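Long-range contact in putative amidohydrolase/peptidase (Burkholderia cenocepacia, PDB 4WJB), which is probably a zinc-dependent hydrolase of the peptidase M20 family, acting on carbon-nitrogen bonds other than peptide bonds: residues A[219-224]-A[364-369]. Numbering follows the deposited sequence.
Sequences VVTAGQ and DIVSGA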
loop_
_atom_site.group_PDB
_atom_site.type_symbol
_atom_site.label_atom_id
_atom_site.label_comp_id
_atom_site.label_asym_id
_atom_site.label_seq_id
_atom_site.Cartn_x
_atom_site.Cartn_y
_atom_site.Cartn_z
ATOM N N VAL A 219 36.508 9.339 -0.197
ATOM C CA VAL A 219 37.348 8.193 0.126
ATOM C C VAL A 219 36.448 7.022 0.519
ATOM O O VAL A 219 35.951 6.963 1.646
ATOM C CB VAL A 219 38.322 8.508 1.277
ATOM C CG1 VAL A 219 39.184 7.296 1.594
ATOM C CG2 VAL A 219 39.182 9.716 0.936
ATOM N N VAL A 220 36.228 6.097 -0.411
ATOM C CA VAL A 220 35.291 5.002 -0.176
ATOM C C VAL A 220 35.904 3.939 0.728
ATOM O O VAL A 220 36.930 3.339 0.398
ATOM C CB VAL A 220 34.841 4.354 -1.489
ATOM C CG1 VAL A 220 33.746 3.322 -1.223
ATOM C CG2 VAL A 220 34.357 5.419 -2.461
ATOM N N THR A 221 35.269 3.716 1.874
ATOM C CA THR A 221 35.807 2.816 2.882
ATOM C C THR A 221 35.219 1.414 2.742
ATOM O O THR A 221 35.852 0.426 3.118
ATOM C CB THR A 221 35.534 3.343 4.305
ATOM O OG1 THR A 221 34.137 3.645 4.448
ATOM C CG2 THR A 221 36.342 4.600 4.575
ATOM N N ALA A 222 34.020 1.333 2.174
ATOM C CA ALA A 222 33.286 0.071 2.111
ATOM C C ALA A 222 32.068 0.164 1.207
ATOM O O ALA A 222 31.576 1.253 0.925
ATOM C CB ALA A 222 32.851 -0.361 3.513
ATOM N N GLY A 223 31.592 -0.994 0.760
ATOM C CA GLY A 223 30.280 -1.108 0.150
ATOM C C GLY A 223 29.345 -1.647 1.220
ATOM O O GLY A 223 29.779 -2.396 2.090
ATOM N N GLN A 224 28.073 -1.261 1.169
ATOM C CA GLN A 224 27.107 -1.616 2.215
ATOM C C GLN A 224 26.739 -3.096 2.268
ATOM O O GLN A 224 26.591 -3.750 1.233
ATOM C CB GLN A 224 25.815 -0.815 2.033
ATOM C CG GLN A 224 25.912 0.649 2.395
ATOM C CD GLN A 224 24.774 1.450 1.803
ATOM O OE1 GLN A 224 24.113 1.005 0.863
ATOM N NE2 GLN A 224 24.540 2.639 2.342
ATOM N N ASP A 364 35.522 10.578 4.121
ATOM C CA ASP A 364 35.211 9.158 4.028
ATOM C C ASP A 364 33.742 8.970 3.653
ATOM O O ASP A 364 32.870 9.729 4.084
ATOM C CB ASP A 364 35.516 8.443 5.347
ATOM C CG ASP A 364 37.006 8.255 5.589
ATOM O OD1 ASP A 364 37.827 8.865 4.869
ATOM O OD2 ASP A 364 37.357 7.489 6.511
ATOM N N ILE A 365 33.465 7.954 2.851
ATOM C CA ILE A 365 32.103 7.716 2.409
ATOM C C ILE A 365 31.893 6.230 2.139
ATOM O O ILE A 365 32.827 5.516 1.770
ATOM C CB ILE A 365 31.779 8.564 1.147
ATOM C CG1 ILE A 365 30.274 8.569 0.851
ATOM C CG2 ILE A 365 32.590 8.093 -0.060
ATOM C CD1 ILE A 365 29.881 9.548 -0.245
ATOM N N VAL A 366 30.671 5.758 2.356
ATOM C CA VAL A 366 30.326 4.369 2.075
ATOM C C VAL A 366 29.531 4.293 0.774
ATOM O O VAL A 366 28.593 5.061 0.579
ATOM C CB VAL A 366 29.515 3.747 3.229
ATOM C CG1 VAL A 366 29.048 2.340 2.874
ATOM C CG2 VAL A 366 30.342 3.733 4.515
ATOM N N SER A 367 29.912 3.387 -0.122
ATOM C CA SER A 367 29.169 3.210 -1.369
ATOM C C SER A 367 27.772 2.638 -1.115
ATOM O O SER A 367 27.623 1.618 -0.436
ATOM C CB SER A 367 29.928 2.298 -2.330
ATOM O OG SER A 367 29.191 2.140 -3.530
ATOM N N GLY A 368 26.759 3.299 -1.667
ATOM C CA GLY A 368 25.377 2.896 -1.471
ATOM C C GLY A 368 24.848 2.089 -2.643
ATOM O O GLY A 368 23.681 1.709 -2.672
ATOM N N ALA A 369 25.714 1.841 -3.620
ATOM C CA ALA A 369 25.347 1.034 -4.776
ATOM C C ALA A 369 26.467 0.057 -5.094
ATOM O O ALA A 369 27.626 0.302 -4.756
ATOM C CB ALA A 369 25.054 1.917 -5.979
HETATM O O HOH W 1 23.861 -0.813 -1.112
#
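With CG anti to the carbonyl carbon (chi1 -73°) and the chain extended beyond it, Gln-224 reaches across to 364-369, its side chain crossing obliquely that of Val-366, whose CG1 is turned anti to the backbone N: Gln-224 CG lies 3.6 Å from Val-366 CG1. The amide end of Gln-224 reaches Gly-368, where OE1 comes to 3.3 Å from CA. A water donates to Gln-224 OE1 and, weakly, to Gly-368 O, and NE2 is taken by Gly-241 O of the second subunit, so both ends of the amide are engaged.

Gln-224 and Gly-368 follow the ends of a parallel strand pair, 219-223 with 364-367. Val-219 O accepts from Ile-365 N (2.9 Å), and Ile-365 O receives Thr-221 N at 3.0 Å, reinforced by the CA-H of Val-220. At Thr-221 and Ala-222 the regular alternation slips by a residue, as in a beta bulge, before Ala-222 O takes Ser-367 N (2.9 Å); a weak bond from Gln-224 N to Ser-367 O follows. The side chains of Thr-221 and Asp-364 cross at about a right angle, Thr-221 CG2 lying 3.6 Å from Asp-364 OD2; OD2 forms a salt bridge to Arg-352.

The contact joins strands 217-234 and 362-367 near the zinc site, the former probably continuing into the M20 dimerisation region. Val-220, Ile-365 and Ser-367 pack against strand 382-387; Val-219 faces helix 345-357, and Ile-365 also reaches helix 209-213.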